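Local coordinates for protein soluble lytic transglycosylase B3 (Pseudomonas aeruginosa, PDB 5ANZ) that probably cleaves peptidoglycan as a lytic transglycosylase in turnover of the bacterial cell wall, and binds a calcium ion, at residues 57-61 with 62-66; 120-123 with 124-128; 154-157 with 158-162; 182-186 with 187-191; 265-269 with 270-274. All coordinates share one frame; numbering follows the deposited sequence.

Interaction 1 of 5, residues 57-61 with 62-66; sequences QQALA and GGIDA
L60 sets its CD2 methyl against the oxygen end of the I64 carbonyl, CD2 lying 3.3 Å from I64 O, where helix 48-61 closes in a Schellman motif. The evidence for the motif is the positive phi of G63 (102°) together with two backbone bonds that run back into the last helical turn. I64 N donates to A59 O at 2.9 Å, the 6→1 bond of the motif. G63 N donates to L60 O at 3.1 Å, the 5→2 bond, and is nearly straight at hydrogen (162°), although it sits well above the plane of that carbonyl. A59 O also receives a weak, bent bond from G62 N, which makes this carbonyl the hub of the closure.

The apolar half of the contact lies beside A59 O. I64 folds back so that its CB stands 4.1 Å from A59 CB, and its CG1, anti to its own carbonyl carbon (chi1 -56°), lies next to A59 O. This patch faces helix 170-186, where A59 meets L178 and I64 meets L181, K182 and Q185. D65 then serves as N-cap of helix 66-73, its OD1 bonded to T68 OG1. On the L60 side, a C-H...O contact joins L60 CA to I64 O at 3.4 Å.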
# COMPACT_ATOMS: atom_id res chain seq x y z
N GLN A 57 23.09 23.72 7.23
CA GLN A 57 23.84 24.22 6.09
C GLN A 57 23.26 23.69 4.77
O GLN A 57 23.12 24.43 3.81
CB GLN A 57 25.32 23.85 6.21
CG GLN A 57 26.05 24.63 7.28
CD GLN A 57 26.04 26.13 7.01
OE1 GLN A 57 25.97 26.57 5.86
NE2 GLN A 57 26.11 26.92 8.08
N GLN A 58 22.89 22.41 4.75
CA GLN A 58 22.34 21.82 3.53
C GLN A 58 20.94 22.36 3.23
O GLN A 58 20.57 22.52 2.07
CB GLN A 58 22.29 20.30 3.66
CG GLN A 58 23.67 19.66 3.78
CD GLN A 58 23.60 18.19 4.07
OE1 GLN A 58 22.84 17.74 4.93
NE2 GLN A 58 24.39 17.41 3.35
N ALA A 59 20.16 22.62 4.28
CA ALA A 59 18.83 23.18 4.11
C ALA A 59 18.90 24.61 3.57
O ALA A 59 18.13 24.97 2.66
CB ALA A 59 18.06 23.14 5.43
N LEU A 60 19.80 25.42 4.11
CA LEU A 60 20.00 26.77 3.63
C LEU A 60 20.42 26.75 2.16
O LEU A 60 19.93 27.54 1.35
CB LEU A 60 21.06 27.50 4.46
CG LEU A 60 20.72 27.85 5.91
CD1 LEU A 60 21.94 28.43 6.63
CD2 LEU A 60 19.55 28.82 5.96
N ALA A 61 21.34 25.85 1.84
CA ALA A 61 21.83 25.69 0.47
C ALA A 61 20.73 25.16 -0.44
O ALA A 61 20.84 25.25 -1.67
CB ALA A 61 23.04 24.77 0.45
N GLY A 62 19.69 24.59 0.15
CA GLY A 62 18.58 24.04 -0.61
C GLY A 62 17.41 24.99 -0.75
O GLY A 62 16.37 24.62 -1.29
N GLY A 63 17.56 26.21 -0.24
CA GLY A 63 16.52 27.21 -0.37
C GLY A 63 15.66 27.46 0.86
O GLY A 63 14.79 28.33 0.85
N ILE A 64 15.88 26.69 1.92
CA ILE A 64 15.16 26.94 3.17
C ILE A 64 15.75 28.14 3.90
O ILE A 64 16.98 28.30 3.98
CB ILE A 64 15.21 25.71 4.10
CG1 ILE A 64 14.65 24.48 3.38
CG2 ILE A 64 14.44 25.99 5.39
CD1 ILE A 64 13.31 24.71 2.74
N ASP A 65 14.89 29.00 4.44
CA ASP A 65 15.38 30.18 5.15
C ASP A 65 15.43 29.96 6.66
O ASP A 65 14.78 29.07 7.21
CB ASP A 65 14.54 31.42 4.81
CG ASP A 65 13.06 31.22 5.07
OD1 ASP A 65 12.69 30.34 5.87
OD2 ASP A 65 12.26 31.97 4.47
N ALA A 66 16.24 30.78 7.31
CA ALA A 66 16.60 30.59 8.71
C ALA A 66 15.40 30.52 9.66
O ALA A 66 15.36 29.65 10.53
CB ALA A 66 17.53 31.69 9.14

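Interaction 2 of 5, residues 120-123 with 124-128; sequences ARIL and GEVDA
L123, G124 and E125 bury the most surface where residues 120-123 meet 124-128, all within helix 120-130. L123 contributes mainly through its backbone: its carbonyl O accepts from D127 N at 2.6 Å, a short i to i+4 bond, and D127 CB lies 3.0 Å from the same oxygen. Its side chain leaves the turn for L235 of helix 231-244 and for A134 and V138 of helix 134-145. G124 N closes the preceding turn on A120 O at 2.9 Å.

E125 lies on the exposed side. Its CG, anti to its own carbonyl carbon (chi1 -63°), rests 3.4 Å from R121 O, and from there the chain runs extended alongside R121, both pointing the same way. The guanidinium and carboxylate planes are only 14° apart, yet R121 NE and E125 OE2 remain 4.6 Å from each other, so at most a weak through-space attraction is likely, with no salt bridge between them.

I122 and V126 also run side by side, their CG2 methyls 4.1 Å apart, and both touch F219 of the loop that carries calcium ligands D218 and D220. This i to i+4 pairing, polar outside and aliphatic inside, is typical of an amphipathic helix packed in a helical domain.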
# COMPACT_ATOMS: atom_id res chain seq x y z
N ALA A 120 -20.55 14.74 0.05
CA ALA A 120 -21.06 14.40 -1.28
C ALA A 120 -20.78 15.49 -2.31
O ALA A 120 -20.44 15.19 -3.45
CB ALA A 120 -22.56 14.10 -1.21
N ARG A 121 -20.93 16.76 -1.92
CA ARG A 121 -20.73 17.85 -2.87
C ARG A 121 -19.27 17.91 -3.33
O ARG A 121 -18.99 17.89 -4.53
CB ARG A 121 -21.13 19.19 -2.28
CG ARG A 121 -21.02 20.30 -3.31
CD ARG A 121 -21.55 21.60 -2.77
NE ARG A 121 -20.56 22.34 -2.00
CZ ARG A 121 -20.73 23.59 -1.57
NH1 ARG A 121 -21.86 24.23 -1.83
NH2 ARG A 121 -19.78 24.19 -0.87
N ILE A 122 -18.35 18.00 -2.38
CA ILE A 122 -16.92 17.96 -2.68
C ILE A 122 -16.52 16.72 -3.51
O ILE A 122 -15.82 16.84 -4.51
CB ILE A 122 -16.08 17.99 -1.40
CG1 ILE A 122 -16.07 19.41 -0.82
CG2 ILE A 122 -14.66 17.52 -1.66
CD1 ILE A 122 -15.36 19.51 0.51
N LEU A 123 -16.98 15.55 -3.09
CA LEU A 123 -16.61 14.33 -3.80
C LEU A 123 -17.12 14.33 -5.23
O LEU A 123 -16.46 13.82 -6.14
CB LEU A 123 -17.12 13.10 -3.04
CG LEU A 123 -16.33 12.81 -1.76
CD1 LEU A 123 -17.09 11.86 -0.83
CD2 LEU A 123 -14.97 12.22 -2.12
N GLY A 124 -18.30 14.92 -5.44
CA GLY A 124 -18.86 15.02 -6.78
C GLY A 124 -17.98 15.90 -7.65
O GLY A 124 -17.71 15.57 -8.80
N GLU A 125 -17.55 17.02 -7.10
CA GLU A 125 -16.68 17.94 -7.81
C GLU A 125 -15.30 17.32 -8.07
O GLU A 125 -14.68 17.56 -9.10
CB GLU A 125 -16.55 19.26 -7.04
CG GLU A 125 -17.90 19.97 -6.93
CD GLU A 125 -17.86 21.23 -6.08
OE1 GLU A 125 -16.95 21.37 -5.24
OE2 GLU A 125 -18.75 22.09 -6.26
N VAL A 126 -14.84 16.49 -7.13
CA VAL A 126 -13.55 15.82 -7.28
C VAL A 126 -13.65 14.66 -8.27
O VAL A 126 -12.80 14.53 -9.15
CB VAL A 126 -13.05 15.29 -5.92
CG1 VAL A 126 -11.89 14.32 -6.13
CG2 VAL A 126 -12.63 16.45 -5.02
N ASP A 127 -14.68 13.83 -8.10
CA ASP A 127 -15.02 12.71 -8.98
C ASP A 127 -15.09 13.20 -10.42
O ASP A 127 -14.60 12.53 -11.34
CB ASP A 127 -16.36 12.07 -8.54
CG ASP A 127 -16.74 10.79 -9.31
OD1 ASP A 127 -16.73 10.80 -10.56
OD2 ASP A 127 -17.13 9.78 -8.64
N ALA A 128 -15.67 14.38 -10.61
CA ALA A 128 -15.86 14.96 -11.93
C ALA A 128 -14.63 15.69 -12.48
O ALA A 128 -14.36 15.63 -13.68
CB ALA A 128 -17.06 15.90 -11.92

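Interaction 3 of 5, residues 154-157 with 158-162; sequences KNVI and RSLAT
N155 turns its side-chain oxygen back over the first turn of helix 156-166, an N-cap at the junction with strand 154-155. OD1 accepts from R158 N at 3.2 Å, the donor lying in the carbonyl plane on a lone pair, and weakly from I157 N. With CG anti to the backbone N (chi1 -176°), the amide oxygen is brought to the N-H groups of the first turn, while ND2 bonds weakly to A191 O.

The tight part is apolar. V156 and L160 lie side by side and point the same way, CG1 of V156 being 3.7 Å from CD1 of L160. In the backbone behind this pair, L160 N bonds to V156 O at 3.0 Å with a nearly straight hydrogen (169°). I157 continues this buried face against L177, A180 and L184 of helix 170-186.

The looser, partly exposed side carries K154 and R158. R158 crosses N155 at about a right angle, with CB 4.1 Å from N155 CB, and its extended chain delivers the guanidinium to the carbonyls of Q77 and P78. The K154 chain borders S159, which is itself buried, with K154 CB 3.5 Å from S159 OG. There a water joins serine to strand, 2.8 Å from S159 OG and weakly bonded to K154 O.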
# COMPACT_ATOMS: atom_id res chain seq x y z
N LYS A 154 2.88 12.08 15.51
CA LYS A 154 4.28 12.43 15.53
C LYS A 154 4.56 13.61 14.63
O LYS A 154 4.04 13.69 13.52
CB LYS A 154 5.12 11.21 15.13
CG LYS A 154 5.05 10.07 16.14
CD LYS A 154 6.02 8.95 15.78
CE LYS A 154 6.11 7.91 16.89
NZ LYS A 154 4.81 7.24 17.14
N ASN A 155 5.39 14.53 15.11
CA ASN A 155 5.80 15.65 14.32
C ASN A 155 6.72 15.20 13.19
O ASN A 155 7.74 14.53 13.44
CB ASN A 155 6.52 16.69 15.18
CG ASN A 155 6.87 17.92 14.39
OD1 ASN A 155 7.91 17.98 13.74
ND2 ASN A 155 5.96 18.91 14.38
N VAL A 156 6.35 15.55 11.96
CA VAL A 156 7.04 15.05 10.77
C VAL A 156 8.50 15.48 10.76
O VAL A 156 9.38 14.69 10.38
CB VAL A 156 6.34 15.55 9.49
CG1 VAL A 156 7.19 15.30 8.25
CG2 VAL A 156 4.98 14.85 9.38
N ILE A 157 8.77 16.71 11.22
CA ILE A 157 10.17 17.17 11.23
C ILE A 157 10.99 16.35 12.22
O ILE A 157 12.11 15.92 11.93
CB ILE A 157 10.29 18.66 11.56
CG1 ILE A 157 9.50 19.49 10.55
CG2 ILE A 157 11.77 19.07 11.63
CD1 ILE A 157 9.98 19.38 9.10
N ARG A 158 10.42 16.10 13.39
CA ARG A 158 11.12 15.32 14.39
C ARG A 158 11.38 13.90 13.90
O ARG A 158 12.48 13.36 14.05
CB ARG A 158 10.34 15.27 15.70
CG ARG A 158 11.14 14.60 16.81
CD ARG A 158 10.37 14.53 18.12
NE ARG A 158 11.21 13.97 19.18
CZ ARG A 158 10.79 13.74 20.42
NH1 ARG A 158 9.53 14.03 20.76
NH2 ARG A 158 11.62 13.21 21.31
N SER A 159 10.36 13.29 13.31
CA SER A 159 10.50 11.90 12.88
C SER A 159 11.53 11.76 11.76
O SER A 159 12.41 10.89 11.82
CB SER A 159 9.15 11.35 12.42
OG SER A 159 8.22 11.37 13.49
N LEU A 160 11.46 12.63 10.75
CA LEU A 160 12.41 12.54 9.65
C LEU A 160 13.83 12.94 10.05
O LEU A 160 14.80 12.37 9.54
CB LEU A 160 11.95 13.38 8.46
CG LEU A 160 10.69 12.83 7.76
CD1 LEU A 160 10.19 13.80 6.70
CD2 LEU A 160 10.96 11.46 7.15
N ALA A 161 13.97 13.90 10.97
CA ALA A 161 15.30 14.25 11.48
C ALA A 161 15.90 13.08 12.25
O ALA A 161 17.11 12.82 12.15
CB ALA A 161 15.21 15.49 12.38
N THR A 162 15.06 12.39 13.01
CA THR A 162 15.51 11.22 13.74
C THR A 162 16.08 10.18 12.77
O THR A 162 17.20 9.70 12.95
CB THR A 162 14.37 10.59 14.57
OG1 THR A 162 13.97 11.52 15.59
CG2 THR A 162 14.85 9.30 15.23
O HOH W 1 6.02 12.12 11.87

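Interaction 4 of 5, residues 182-186 with 187-191; sequences KILQH and GDVPA
I183 O is gripped by two backbone donors where helix 170-186 ends. G187 N gives it a bond of 3.0 Å, and D188 N adds a long, weak one. G187 N also leans weakly on L184 O, so its one hydrogen is shared between two carbonyls. Its positive phi (92°) turns the chain out of the helix.

L184 covers the departing loop. CD2 approaches V189 O at 3.3 Å and V189 CG1 at 4.1 Å, while the other branch, CD1, meets A191 CB. Next to this apolar contact a water donates to both L184 O (2.8 Å) and V189 O (2.7 Å), so it satisfies the helix-end carbonyl and ties it to the loop.

D188 stands across I183 at about a right angle, its OD2 3.6 Å from I183 CG2. Its OD1 lies at the edge of the H186 ring, in the ring plane, 3.7 Å from ND1, with ring and carboxylate planes 73° apart. The hydrogen-bond partners of the carboxylate lie elsewhere: R225 N binds OD1 and H212 NE2 binds OD2. D188 thus bridges the helix exit to helix 209-215 and to the loop containing K224, a calcium ligand. The geometry is that of a helix C-terminus closed by a glycine of positive phi, beside a calcium-binding loop.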
# COMPACT_ATOMS: atom_id res chain seq x y z
N LYS A 182 10.29 22.66 2.87
CA LYS A 182 9.76 23.50 1.80
C LYS A 182 8.26 23.69 1.94
O LYS A 182 7.73 24.77 1.63
CB LYS A 182 10.09 22.91 0.43
CG LYS A 182 11.58 22.82 0.16
CD LYS A 182 11.86 22.34 -1.26
CE LYS A 182 13.36 22.34 -1.54
NZ LYS A 182 13.71 21.58 -2.78
N ILE A 183 7.58 22.65 2.41
CA ILE A 183 6.16 22.72 2.70
C ILE A 183 5.89 23.75 3.80
O ILE A 183 4.99 24.58 3.68
CB ILE A 183 5.61 21.36 3.11
CG1 ILE A 183 5.76 20.36 1.95
CG2 ILE A 183 4.14 21.50 3.53
CD1 ILE A 183 5.33 18.92 2.30
N LEU A 184 6.70 23.71 4.86
CA LEU A 184 6.58 24.72 5.91
C LEU A 184 6.88 26.11 5.39
O LEU A 184 6.18 27.06 5.72
CB LEU A 184 7.50 24.40 7.09
CG LEU A 184 7.15 23.09 7.78
CD1 LEU A 184 8.12 22.80 8.92
CD2 LEU A 184 5.70 23.13 8.28
N GLN A 185 7.92 26.23 4.58
CA GLN A 185 8.30 27.52 4.01
C GLN A 185 7.16 28.10 3.17
O GLN A 185 6.91 29.30 3.19
CB GLN A 185 9.57 27.36 3.17
CG GLN A 185 10.06 28.64 2.54
CD GLN A 185 11.57 28.71 2.52
OE1 GLN A 185 12.23 28.40 3.51
NE2 GLN A 185 12.13 29.12 1.39
N HIS A 186 6.46 27.24 2.44
CA HIS A 186 5.38 27.70 1.58
C HIS A 186 4.13 28.02 2.38
O HIS A 186 3.28 28.78 1.92
CB HIS A 186 5.06 26.67 0.50
CG HIS A 186 4.19 27.22 -0.60
ND1 HIS A 186 2.90 26.81 -0.79
CD2 HIS A 186 4.44 28.17 -1.53
CE1 HIS A 186 2.38 27.48 -1.82
NE2 HIS A 186 3.29 28.30 -2.28
N GLY A 187 4.02 27.44 3.56
CA GLY A 187 2.92 27.73 4.47
C GLY A 187 1.68 26.86 4.39
O GLY A 187 0.60 27.28 4.85
N ASP A 188 1.80 25.66 3.82
CA ASP A 188 0.66 24.73 3.73
C ASP A 188 0.09 24.37 5.11
O ASP A 188 -1.11 24.09 5.25
CB ASP A 188 1.04 23.43 3.01
CG ASP A 188 1.20 23.59 1.49
OD1 ASP A 188 0.55 24.47 0.87
OD2 ASP A 188 1.97 22.80 0.91
N VAL A 189 0.97 24.37 6.11
CA VAL A 189 0.59 24.01 7.48
C VAL A 189 1.63 24.59 8.44
O VAL A 189 2.79 24.70 8.09
CB VAL A 189 0.52 22.46 7.64
CG1 VAL A 189 1.92 21.83 7.47
CG2 VAL A 189 -0.10 22.07 8.96
N PRO A 190 1.21 24.99 9.65
CA PRO A 190 2.19 25.41 10.66
C PRO A 190 3.01 24.22 11.15
O PRO A 190 2.50 23.10 11.21
CB PRO A 190 1.34 25.99 11.79
CG PRO A 190 -0.01 26.28 11.17
CD PRO A 190 -0.17 25.21 10.10
N ALA A 191 4.26 24.47 11.51
CA ALA A 191 5.14 23.42 11.99
C ALA A 191 4.53 22.61 13.13
O ALA A 191 4.62 21.38 13.16
CB ALA A 191 6.47 24.03 12.41
O HOH W 2 4.47 26.85 7.93

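Interaction 5 of 5, residues 265-269 with 270-274; sequences YSLAE and LTIRK
I272 turns its CB toward residues 265-269, and its carbons spread over E269, L267 and S266. CB sits 3.5 Å from E269 O; CG2 lies beside L267 O; CG1, anti to the carbonyl carbon (chi1 -62°), comes 4.0 Å from E269 CB; and CD1 ends near S266 O and 4.1 Å from L267 CD1, the two side chains meeting at a slant. L267 CD1 also touches the K274 chain at CE, which crosses it at about a right angle, and both residues pack on W279.

The backbone supports this fold-back with a type I beta turn from E269 to I272. I272 N donates to E269 O at 2.9 Å, with the donor 56° out of the carbonyl plane, away from its lone pairs. Ahead of the turn, A268 forms the centre of an inverse gamma turn.

The bend of E269 at chi2 (-74°) turns its carboxylate to the side of T271, where one water donates to OE1 at 2.8 Å and also meets T271 OG1. The other oxygen, OE2, forms salt bridges with R391 and R395 on helix 388-401. The chemistry therefore has two sides: aliphatic carbons of L267, E269 and I272 pack within the loop, and a carboxylate paired with two arginines ties it to the putative peptidoglycan-binding domain.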
# COMPACT_ATOMS: atom_id res chain seq x y z
N TYR A 265 -1.40 -22.64 -12.14
CA TYR A 265 -1.31 -21.64 -11.09
C TYR A 265 -0.03 -20.80 -11.21
O TYR A 265 0.14 -19.81 -10.50
CB TYR A 265 -1.39 -22.31 -9.71
CG TYR A 265 -2.72 -22.97 -9.44
CD1 TYR A 265 -3.83 -22.23 -9.06
CD2 TYR A 265 -2.87 -24.35 -9.56
CE1 TYR A 265 -5.05 -22.83 -8.82
CE2 TYR A 265 -4.10 -24.96 -9.32
CZ TYR A 265 -5.18 -24.18 -8.94
OH TYR A 265 -6.40 -24.77 -8.70
N SER A 266 0.84 -21.17 -12.14
CA SER A 266 2.05 -20.39 -12.38
C SER A 266 1.72 -19.05 -13.04
O SER A 266 2.55 -18.14 -13.06
CB SER A 266 3.05 -21.17 -13.25
OG SER A 266 2.53 -21.40 -14.55
N LEU A 267 0.50 -18.93 -13.56
CA LEU A 267 0.03 -17.68 -14.18
C LEU A 267 -0.31 -16.57 -13.18
O LEU A 267 -0.60 -15.44 -13.58
CB LEU A 267 -1.21 -17.96 -15.05
CG LEU A 267 -1.03 -18.56 -16.45
CD1 LEU A 267 0.35 -18.23 -17.03
CD2 LEU A 267 -1.30 -20.04 -16.48
N ALA A 268 -0.27 -16.89 -11.90
CA ALA A 268 -0.64 -15.93 -10.86
C ALA A 268 0.53 -15.01 -10.50
O ALA A 268 1.21 -15.22 -9.50
CB ALA A 268 -1.15 -16.66 -9.63
N GLU A 269 0.76 -14.00 -11.34
CA GLU A 269 1.85 -13.05 -11.17
C GLU A 269 1.42 -11.72 -11.75
O GLU A 269 0.89 -11.68 -12.86
CB GLU A 269 3.13 -13.53 -11.89
CG GLU A 269 3.90 -14.62 -11.20
CD GLU A 269 4.67 -14.13 -9.98
OE1 GLU A 269 5.05 -12.93 -9.94
OE2 GLU A 269 4.88 -14.94 -9.06
N LEU A 270 1.66 -10.63 -11.02
CA LEU A 270 1.19 -9.33 -11.48
C LEU A 270 1.87 -8.91 -12.78
O LEU A 270 1.33 -8.09 -13.53
CB LEU A 270 1.41 -8.26 -10.41
CG LEU A 270 0.37 -8.21 -9.28
CD1 LEU A 270 -1.04 -8.36 -9.85
CD2 LEU A 270 0.63 -9.28 -8.23
N THR A 271 3.04 -9.47 -13.06
CA THR A 271 3.77 -9.20 -14.30
C THR A 271 3.21 -9.97 -15.49
O THR A 271 3.60 -9.72 -16.63
CB THR A 271 5.26 -9.57 -14.17
OG1 THR A 271 5.36 -10.94 -13.77
CG2 THR A 271 5.94 -8.68 -13.14
N ILE A 272 2.33 -10.92 -15.21
CA ILE A 272 1.64 -11.65 -16.27
C ILE A 272 0.27 -11.01 -16.45
O ILE A 272 -0.55 -11.01 -15.54
CB ILE A 272 1.50 -13.16 -15.95
CG1 ILE A 272 2.88 -13.82 -15.83
CG2 ILE A 272 0.67 -13.85 -17.04
CD1 ILE A 272 2.82 -15.32 -15.62
N ARG A 273 0.05 -10.42 -17.62
CA ARG A 273 -1.24 -9.81 -17.91
C ARG A 273 -1.82 -10.37 -19.20
O ARG A 273 -1.10 -10.61 -20.18
CB ARG A 273 -1.10 -8.28 -17.99
CG ARG A 273 -0.71 -7.66 -16.66
CD ARG A 273 -0.85 -6.15 -16.67
NE ARG A 273 0.22 -5.51 -17.43
CZ ARG A 273 1.40 -5.19 -16.92
NH1 ARG A 273 1.67 -5.47 -15.65
NH2 ARG A 273 2.31 -4.60 -17.68
N LYS A 274 -3.13 -10.60 -19.18
CA LYS A 274 -3.84 -11.18 -20.31
C LYS A 274 -5.19 -10.50 -20.44
O LYS A 274 -5.79 -10.12 -19.43
CB LYS A 274 -4.04 -12.69 -20.10
CG LYS A 274 -2.76 -13.50 -20.10
CD LYS A 274 -3.07 -14.97 -19.89
CE LYS A 274 -1.82 -15.77 -19.62
NZ LYS A 274 -0.87 -15.72 -20.77
O HOH W 3 -1.58 -13.18 -14.00
O HOH W 4 6.64 -11.61 -11.78

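Interactions 1, 3 and 4 form one connected region, whereas 2 and 5 stand apart. Interactions 1 and 4 touch through Q185, whose NE2 is 2.8 Å from G63 O and whose OE1 is 2.9 Å from D65 N. Interaction 3 meets interaction 4 where I157 CD1 lies 3.9 Å from L184 CD1. Interactions 2 and 4 approach the calcium ion, with the side chains of I122 and D188 about 10 and 7 Å from it. The L160 side chain of interaction 3 lies about 7 Å from that of I208, which binds N-acetyl-D-glucosamine in a structure of this protein; no sugar is bound here. Interaction 5 is remote, about 47 Å from interaction 1 between centres.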